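Local coordinates for AGR_C_1268p (Agrobacterium tumefaciens str. C58, PDB 2GHS), which probably hydrolyses sugar lactones as a metal-dependent gluconolactonase of the SMP-30 (regucalcin) family, with one divalent cation per subunit, at residues P54-A59 and G318-L323; T192-D197 and N201-V206; P276-I279 and R285-V288. All blocks are in the same frame, centred on the assembly; numbering follows the deposited sequence.

Contact 1 (P54-A59 and G318-L323)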
loop_
_atom_site.group_PDB
_atom_site.type_symbol
_atom_site.label_atom_id
_atom_site.label_comp_id
_atom_site.label_asym_id
_atom_site.label_seq_id
_atom_site.Cartn_x
_atom_site.Cartn_y
_atom_site.Cartn_z
ATOM N N PRO A 54 2.563 -3.087 -2.552
ATOM C CA PRO A 54 2.710 -4.544 -2.696
ATOM C C PRO A 54 1.426 -5.296 -2.450
ATOM O O PRO A 54 0.595 -4.852 -1.616
ATOM C CB PRO A 54 3.691 -4.922 -1.558
ATOM C CG PRO A 54 3.548 -3.845 -0.582
ATOM C CD PRO A 54 3.263 -2.585 -1.372
ATOM N N THR A 55 1.247 -6.431 -3.126
ATOM C CA THR A 55 0.091 -7.290 -2.881
ATOM C C THR A 55 0.457 -8.710 -3.310
ATOM O O THR A 55 1.511 -8.924 -3.935
ATOM C CB THR A 55 -1.184 -6.726 -3.611
ATOM O OG1 THR A 55 -2.343 -7.479 -3.234
ATOM C CG2 THR A 55 -1.033 -6.759 -5.101
ATOM N N PHE A 56 -0.337 -9.695 -2.906
ATOM C CA PHE A 56 0.013 -11.080 -3.147
ATOM C C PHE A 56 -1.175 -11.754 -3.837
ATOM O O PHE A 56 -2.343 -11.533 -3.456
ATOM C CB PHE A 56 0.261 -11.810 -1.826
ATOM C CG PHE A 56 0.778 -13.226 -1.981
ATOM C CD1 PHE A 56 2.027 -13.497 -2.519
ATOM C CD2 PHE A 56 0.027 -14.263 -1.513
ATOM C CE1 PHE A 56 2.458 -14.804 -2.631
ATOM C CE2 PHE A 56 0.479 -15.555 -1.600
ATOM C CZ PHE A 56 1.682 -15.813 -2.155
ATOM N N ASP A 57 -0.856 -12.550 -4.850
ATOM C CA ASP A 57 -1.815 -13.464 -5.527
ATOM C C ASP A 57 -1.613 -14.901 -5.066
ATOM O O ASP A 57 -0.683 -15.565 -5.515
ATOM C CB ASP A 57 -1.639 -13.354 -7.061
ATOM C CG ASP A 57 -2.679 -14.153 -7.852
ATOM O OD1 ASP A 57 -3.371 -15.025 -7.270
ATOM O OD2 ASP A 57 -2.809 -13.903 -9.084
ATOM N N PRO A 58 -2.482 -15.394 -4.181
ATOM C CA PRO A 58 -2.338 -16.727 -3.638
ATOM C C PRO A 58 -2.489 -17.856 -4.671
ATOM O O PRO A 58 -1.904 -18.910 -4.512
ATOM C CB PRO A 58 -3.421 -16.781 -2.553
ATOM C CG PRO A 58 -4.406 -15.817 -2.949
ATOM C CD PRO A 58 -3.677 -14.716 -3.649
ATOM N N ALA A 59 -3.249 -17.608 -5.737
ATOM C CA ALA A 59 -3.477 -18.616 -6.740
ATOM C C ALA A 59 -2.220 -18.940 -7.551
ATOM O O ALA A 59 -2.003 -20.090 -7.900
ATOM C CB ALA A 59 -4.630 -18.194 -7.635
ATOM N N GLY A 318 -2.556 -13.000 8.719
ATOM C CA GLY A 318 -3.134 -12.103 7.747
ATOM C C GLY A 318 -4.351 -12.617 7.004
ATOM O O GLY A 318 -4.990 -13.597 7.397
ATOM N N ARG A 319 -4.703 -11.884 5.945
ATOM C CA ARG A 319 -5.781 -12.255 5.045
ATOM C C ARG A 319 -5.420 -11.807 3.652
ATOM O O ARG A 319 -4.806 -10.754 3.462
ATOM C CB ARG A 319 -7.099 -11.610 5.428
ATOM C CG ARG A 319 -7.017 -10.170 5.802
ATOM C CD ARG A 319 -8.444 -9.529 5.952
ATOM N NE ARG A 319 -8.529 -8.826 7.228
ATOM C CZ ARG A 319 -8.639 -7.505 7.401
ATOM N NH1 ARG A 319 -8.739 -6.671 6.374
ATOM N NH2 ARG A 319 -8.662 -7.027 8.648
ATOM N N PHE A 320 -5.794 -12.620 2.679
ATOM C CA PHE A 320 -5.541 -12.259 1.314
ATOM C C PHE A 320 -6.471 -11.136 0.891
ATOM O O PHE A 320 -7.566 -10.980 1.409
ATOM C CB PHE A 320 -5.716 -13.440 0.389
ATOM C CG PHE A 320 -4.770 -14.611 0.686
ATOM C CD1 PHE A 320 -3.396 -14.428 0.670
ATOM C CD2 PHE A 320 -5.255 -15.872 0.943
ATOM C CE1 PHE A 320 -2.533 -15.473 0.922
ATOM C CE2 PHE A 320 -4.387 -16.936 1.173
ATOM C CZ PHE A 320 -3.015 -16.713 1.156
ATOM N N GLU A 321 -5.970 -10.321 -0.038
ATOM C CA GLU A 321 -6.673 -9.145 -0.470
ATOM C C GLU A 321 -7.913 -9.530 -1.269
ATOM O O GLU A 321 -7.898 -10.508 -2.022
ATOM C CB GLU A 321 -5.717 -8.267 -1.322
ATOM C CG GLU A 321 -4.535 -7.682 -0.520
ATOM C CD GLU A 321 -4.929 -6.679 0.606
ATOM O OE1 GLU A 321 -5.868 -5.905 0.432
ATOM O OE2 GLU A 321 -4.312 -6.672 1.699
ATOM N N PRO A 322 -9.009 -8.804 -1.065
ATOM C CA PRO A 322 -10.200 -9.035 -1.867
ATOM C C PRO A 322 -9.996 -8.777 -3.340
ATOM O O PRO A 322 -9.128 -7.990 -3.718
ATOM C CB PRO A 322 -11.195 -7.982 -1.348
ATOM C CG PRO A 322 -10.710 -7.669 -0.007
ATOM C CD PRO A 322 -9.243 -7.762 -0.047
ATOM N N LEU A 323 -10.891 -9.364 -4.144
ATOM C CA LEU A 323 -10.908 -9.153 -5.593
ATOM C C LEU A 323 -11.757 -7.942 -5.945
ATOM O O LEU A 323 -12.815 -7.704 -5.335
ATOM C CB LEU A 323 -11.482 -10.366 -6.317
ATOM C CG LEU A 323 -10.811 -11.711 -6.228
ATOM C CD1 LEU A 323 -11.313 -12.604 -7.369
ATOM C CD2 LEU A 323 -9.365 -11.586 -6.285
HETATM O O HOH W 1 -3.330 -11.108 -0.930
#
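Phe320 meets Pro58 and Phe56 just past the C-terminal end of strand 51-57, and its side chain accounts for the largest share of the surface buried between 54-59 and 318-323. Followed outward, CB makes no close contact with 54-59, and chi1 of -61° carries the ring out alongside Pro58, one face turned to the proline. CG is the first atom to touch, 3.8 Å from Pro58 CG; CD1 and CD2 both lie near Pro58 CB and CG. Farther out, CE1 meets Phe56 CD2 at 3.7 Å, while the tip, CZ, is covered by Pro58 CB. The proline methylene therefore covers one face of the ring: Pro58 CB stands 3.7 Å from the centroid of the Phe320 ring and 9° off its normal, the geometry of a centred CH-pi contact. The two phenylalanines are no stacked pair. Their side chains run side by side in the same direction, and CE1 of Phe320 reaches the Phe56 ring at its edge.

Beyond the rings, Thr55 OG1 lies 3.5 Å from Glu321 CG, a van der Waals contact beside the methylene. No direct hydrogen bond crosses between the segments. Instead a water donates to Phe56 O at 2.7 Å and accepts from Glu321 N at 2.9 Å, bridging backbones whose CA atoms stay more than 7 Å apart. The Glu321 chain bends at chi2 (-64°), and its OE2 forms a salt bridge with Arg140, tying the tail to another sheet.

The C-terminal tail thus leaves the last sheet and packs on the blade of strand 51-57, with Glu321 reaching Arg140 of a further blade, an arrangement consistent with the beta-propeller clan of this family.

Contact 2 (T192-D197 and N201-V206)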
loop_
_atom_site.group_PDB
_atom_site.type_symbol
_atom_site.label_atom_id
_atom_site.label_comp_id
_atom_site.label_asym_id
_atom_site.label_seq_id
_atom_site.Cartn_x
_atom_site.Cartn_y
_atom_site.Cartn_z
ATOM N N THR A 192 -15.104 -1.024 9.298
ATOM C CA THR A 192 -14.301 0.155 9.588
ATOM C C THR A 192 -13.216 0.288 8.539
ATOM O O THR A 192 -12.561 -0.699 8.163
ATOM C CB THR A 192 -13.652 0.065 10.980
ATOM O OG1 THR A 192 -14.683 -0.044 11.970
ATOM C CG2 THR A 192 -12.843 1.288 11.329
ATOM N N GLY A 193 -13.019 1.515 8.088
ATOM C CA GLY A 193 -11.887 1.851 7.262
ATOM C C GLY A 193 -10.953 2.764 7.993
ATOM O O GLY A 193 -11.355 3.516 8.900
ATOM N N TYR A 194 -9.686 2.694 7.603
ATOM C CA TYR A 194 -8.634 3.509 8.173
ATOM C C TYR A 194 -7.871 4.234 7.067
ATOM O O TYR A 194 -7.751 3.736 5.954
ATOM C CB TYR A 194 -7.631 2.646 8.957
ATOM C CG TYR A 194 -8.271 1.783 10.027
ATOM C CD1 TYR A 194 -8.600 2.307 11.246
ATOM C CD2 TYR A 194 -8.508 0.424 9.814
ATOM C CE1 TYR A 194 -9.209 1.556 12.210
ATOM C CE2 TYR A 194 -9.058 -0.371 10.779
ATOM C CZ TYR A 194 -9.431 0.195 11.989
ATOM O OH TYR A 194 -9.986 -0.575 12.989
ATOM N N PHE A 195 -7.395 5.431 7.377
ATOM C CA PHE A 195 -6.514 6.186 6.489
ATOM C C PHE A 195 -5.777 7.262 7.257
ATOM O O PHE A 195 -6.135 7.602 8.364
ATOM C CB PHE A 195 -7.267 6.823 5.294
ATOM C CG PHE A 195 -8.129 7.978 5.642
ATOM C CD1 PHE A 195 -9.440 7.804 6.049
ATOM C CD2 PHE A 195 -7.619 9.266 5.550
ATOM C CE1 PHE A 195 -10.227 8.926 6.369
ATOM C CE2 PHE A 195 -8.418 10.376 5.846
ATOM C CZ PHE A 195 -9.712 10.184 6.252
ATOM N N VAL A 196 -4.744 7.807 6.632
ATOM C CA VAL A 196 -3.970 8.879 7.238
ATOM C C VAL A 196 -3.575 9.858 6.145
ATOM O O VAL A 196 -3.542 9.496 4.974
ATOM C CB VAL A 196 -2.658 8.340 7.914
ATOM C CG1 VAL A 196 -1.546 7.936 6.885
ATOM C CG2 VAL A 196 -2.088 9.324 8.941
ATOM N N ASP A 197 -3.284 11.090 6.557
ATOM C CA ASP A 197 -2.577 12.063 5.710
ATOM C C ASP A 197 -1.173 12.036 6.316
ATOM O O ASP A 197 -0.970 12.436 7.464
ATOM C CB ASP A 197 -3.208 13.426 5.785
ATOM C CG ASP A 197 -2.464 14.473 4.958
ATOM O OD1 ASP A 197 -1.317 14.223 4.484
ATOM O OD2 ASP A 197 -3.038 15.574 4.805
ATOM N N ASN A 201 -0.265 12.792 10.203
ATOM C CA ASN A 201 0.017 11.650 11.084
ATOM C C ASN A 201 -1.068 11.419 12.143
ATOM O O ASN A 201 -0.787 10.941 13.248
ATOM C CB ASN A 201 1.396 11.771 11.761
ATOM C CG ASN A 201 2.529 11.124 10.961
ATOM O OD1 ASN A 201 2.305 10.303 10.058
ATOM N ND2 ASN A 201 3.757 11.512 11.291
ATOM N N ARG A 202 -2.309 11.744 11.791
ATOM C CA ARG A 202 -3.455 11.325 12.580
ATOM C C ARG A 202 -4.218 10.259 11.839
ATOM O O ARG A 202 -4.936 10.541 10.856
ATOM C CB ARG A 202 -4.375 12.485 12.932
ATOM C CG ARG A 202 -3.706 13.485 13.807
ATOM C CD ARG A 202 -4.685 14.453 14.467
ATOM N NE ARG A 202 -3.933 15.458 15.245
ATOM C CZ ARG A 202 -3.580 16.665 14.795
ATOM N NH1 ARG A 202 -3.939 17.062 13.578
ATOM N NH2 ARG A 202 -2.882 17.495 15.577
ATOM N N LEU A 203 -4.051 9.026 12.274
ATOM C CA LEU A 203 -4.703 7.896 11.602
ATOM C C LEU A 203 -6.189 7.923 11.986
ATOM O O LEU A 203 -6.550 7.924 13.183
ATOM C CB LEU A 203 -4.032 6.578 11.990
ATOM C CG LEU A 203 -4.493 5.342 11.201
ATOM C CD1 LEU A 203 -3.355 4.318 11.085
ATOM C CD2 LEU A 203 -5.711 4.736 11.862
HETATM N N MSE A 204 -7.032 7.975 10.976
HETATM C CA MSE A 204 -8.465 8.095 11.143
HETATM C C MSE A 204 -9.124 6.728 11.018
HETATM O O MSE A 204 -8.637 5.869 10.300
HETATM C CB MSE A 204 -9.011 8.976 10.028
HETATM C CG MSE A 204 -8.257 10.272 9.840
HETATM SE SE MSE A 204 -8.228 11.410 11.417
HETATM C CE MSE A 204 -10.078 11.986 11.472
ATOM N N ARG A 205 -10.251 6.551 11.703
ATOM C CA ARG A 205 -11.146 5.435 11.468
ATOM C C ARG A 205 -12.477 5.953 10.964
ATOM O O ARG A 205 -12.927 7.048 11.361
ATOM C CB ARG A 205 -11.317 4.595 12.746
ATOM C CG ARG A 205 -11.999 5.270 13.897
ATOM C CD ARG A 205 -12.403 4.294 15.088
ATOM N NE ARG A 205 -13.071 5.027 16.166
ATOM C CZ ARG A 205 -14.353 5.422 16.183
ATOM N NH1 ARG A 205 -15.180 5.131 15.176
ATOM N NH2 ARG A 205 -14.811 6.123 17.218
ATOM N N VAL A 206 -13.093 5.172 10.084
ATOM C CA VAL A 206 -14.310 5.550 9.391
ATOM C C VAL A 206 -15.320 4.369 9.466
ATOM O O VAL A 206 -15.038 3.278 9.020
ATOM C CB VAL A 206 -14.015 5.846 7.878
ATOM C CG1 VAL A 206 -15.263 6.428 7.187
ATOM C CG2 VAL A 206 -12.868 6.775 7.726
HETATM O O HOH W 2 -15.277 3.118 12.972
HETATM O O HOH W 3 -3.992 12.346 9.078
#
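A chi1 of 72° places CG of Phe195 between its backbone N and carbonyl carbon, and the ring swings over strand 202-207, where CB of Met204 (a selenomethionine) covers one face. That CB lies 4.1 Å from the centroid of the Phe195 ring and 19° off the normal, offset toward the rim, a CH-pi contact. Val206 CG2 approaches the same ring in its plane, 3.7 Å from Phe195 CE1. On the other face of the sheet, Tyr194's chi1 of -55° sets its ring beside Arg205, with Tyr194 CE1 3.7 Å from Arg205 CB; Leu203 CD2 touches CD1 of the same ring.

The backbones pair as an antiparallel hairpin. Gly193 and Val206 exchange two bonds, as do Phe195 and Met204; Met204 N to Phe195 O is the straighter of the latter two. Near the turn, Asn201 N donates to Asp197 O at 2.9 Å, and a water accepts from Asp197 N and donates to Arg202 O.

Strand 170-186 flanks the hairpin beside 192-197 and strand 220-224 beside 202-207; Phe175 meets the Phe195 ring, Phe222 that of Tyr194, and Val196 packs on Asn182, a predicted metal ligand.

Contact 3 (P276-I279 and R285-V288)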
loop_
_atom_site.group_PDB
_atom_site.type_symbol
_atom_site.label_atom_id
_atom_site.label_comp_id
_atom_site.label_asym_id
_atom_site.label_seq_id
_atom_site.Cartn_x
_atom_site.Cartn_y
_atom_site.Cartn_z
ATOM N N PRO A 276 3.580 -2.603 3.984
ATOM C CA PRO A 276 3.558 -4.062 4.172
ATOM C C PRO A 276 2.558 -4.812 3.278
ATOM O O PRO A 276 1.604 -4.233 2.742
ATOM C CB PRO A 276 3.177 -4.189 5.636
ATOM C CG PRO A 276 2.399 -2.974 5.944
ATOM C CD PRO A 276 2.615 -1.952 4.880
ATOM N N ALA A 277 2.719 -6.119 3.184
ATOM C CA ALA A 277 1.747 -6.981 2.494
ATOM C C ALA A 277 1.794 -8.386 3.103
ATOM O O ALA A 277 2.864 -8.862 3.413
ATOM C CB ALA A 277 2.029 -7.039 1.005
ATOM N N PHE A 278 0.635 -9.034 3.277
ATOM C CA PHE A 278 0.587 -10.432 3.647
ATOM C C PHE A 278 0.934 -11.304 2.462
ATOM O O PHE A 278 0.396 -11.120 1.369
ATOM C CB PHE A 278 -0.798 -10.826 4.163
ATOM C CG PHE A 278 -1.252 -10.013 5.345
ATOM C CD1 PHE A 278 -0.493 -10.025 6.529
ATOM C CD2 PHE A 278 -2.419 -9.257 5.296
ATOM C CE1 PHE A 278 -0.880 -9.279 7.644
ATOM C CE2 PHE A 278 -2.826 -8.518 6.420
ATOM C CZ PHE A 278 -2.048 -8.520 7.579
ATOM N N ILE A 279 1.814 -12.278 2.694
ATOM C CA ILE A 279 2.286 -13.165 1.646
ATOM C C ILE A 279 2.368 -14.587 2.176
ATOM O O ILE A 279 2.282 -14.841 3.386
ATOM C CB ILE A 279 3.688 -12.744 1.058
ATOM C CG1 ILE A 279 4.779 -12.849 2.120
ATOM C CG2 ILE A 279 3.619 -11.385 0.485
ATOM C CD1 ILE A 279 6.175 -12.773 1.569
ATOM N N ARG A 285 3.078 -14.470 6.447
ATOM C CA ARG A 285 4.344 -13.753 6.410
ATOM C C ARG A 285 4.126 -12.318 5.986
ATOM O O ARG A 285 3.100 -11.990 5.353
ATOM C CB ARG A 285 5.318 -14.410 5.420
ATOM C CG ARG A 285 5.445 -15.889 5.569
ATOM C CD ARG A 285 6.147 -16.264 6.848
ATOM N NE ARG A 285 6.248 -17.721 6.926
ATOM C CZ ARG A 285 5.511 -18.515 7.696
ATOM N NH1 ARG A 285 4.609 -18.047 8.575
ATOM N NH2 ARG A 285 5.720 -19.807 7.615
ATOM N N LEU A 286 5.080 -11.449 6.329
ATOM C CA LEU A 286 4.913 -10.041 6.039
ATOM C C LEU A 286 6.047 -9.530 5.163
ATOM O O LEU A 286 7.203 -9.541 5.574
ATOM C CB LEU A 286 4.782 -9.221 7.325
ATOM C CG LEU A 286 4.107 -7.866 7.124
ATOM C CD1 LEU A 286 2.593 -7.999 6.881
ATOM C CD2 LEU A 286 4.398 -6.919 8.269
ATOM N N LEU A 287 5.685 -9.148 3.948
ATOM C CA LEU A 287 6.588 -8.439 3.007
ATOM C C LEU A 287 6.573 -6.941 3.298
ATOM O O LEU A 287 5.511 -6.419 3.663
ATOM C CB LEU A 287 6.123 -8.742 1.561
ATOM C CG LEU A 287 6.826 -8.066 0.374
ATOM C CD1 LEU A 287 6.606 -8.906 -0.858
ATOM C CD2 LEU A 287 6.300 -6.664 0.128
ATOM N N VAL A 288 7.711 -6.250 3.122
ATOM C CA VAL A 288 7.834 -4.812 3.403
ATOM C C VAL A 288 8.673 -4.189 2.300
ATOM O O VAL A 288 9.794 -4.637 2.062
ATOM C CB VAL A 288 8.533 -4.564 4.762
ATOM C CG1 VAL A 288 8.562 -3.120 5.057
ATOM C CG2 VAL A 288 7.841 -5.365 5.880
#
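Ile279 packs against both Arg285 and Leu287, and with them forms the broader aliphatic patch of this hairpin, to which Arg285 lends its CB. Ile279 CG1 lies 3.7 Å from Arg285 CB, and Ile279 CG2 meets Leu287 CB at 3.8 Å; in both pairs the side chains cross at about a right angle. The isoleucine's chi1 of 65° explains the double contact, since it puts CG1 on Arg285 and CG2 on Leu287, while CD1 also comes near Leu287 CB. Pro54 and Phe56 of strand 51-57 cover this side.

On the other face, Leu286 lies between two partners: CD1 reaches Phe278 CD1 at 3.7 Å, and CD2 meets Pro276 CB at 4.0 Å. Val236 touches Pro276, Phe278 and Leu286, so strand 231-237 packs on this face as well.

The solvent side is the end at Arg285, the one exposed residue among the eight. Only its first carbons serve the contact; in the conformer given the end of the chain leads away from Ile279, and its position is not unique. The backbone bonds are slightly longer there: Ala277 and Leu287 exchange bonds of 2.8 Å (Ala277 N to Leu287 O) and 2.9 Å (Leu287 N to Ala277 O), whereas Arg285 N to Ile279 O measures 3.2 Å.

Antiparallel pairing, with the strands at 144° and apolar side chains on both faces, is characteristic of a twisted propeller blade. Strand 273-279 is the edge of the four-stranded sheet here, and the Pro276 side chain lies about 7 Å from those of Asp233, the predicted proton donor/acceptor, and Glu52, a predicted metal ligand.

In the fold
Contacts 2 and 3 are both hairpins within propeller sheets, held by backbone ladders and apolar side chains; contact 3 is buried, contact 2 only partly. Contact 1 lies at the surface and rests on side chains and solvent where the hairpins have backbone ladders. It nevertheless adjoins contact 3, their centres about 10 Å apart: Phe56 CB comes within 3.3 Å of Phe278 O, and Gly318 CA packs on the Phe278 ring, so the tail and strand 51-57 both meet strand 273-279. Contact 2 belongs to a different sheet, its centre about 20 Å from that of contact 3, and touches neither of the others.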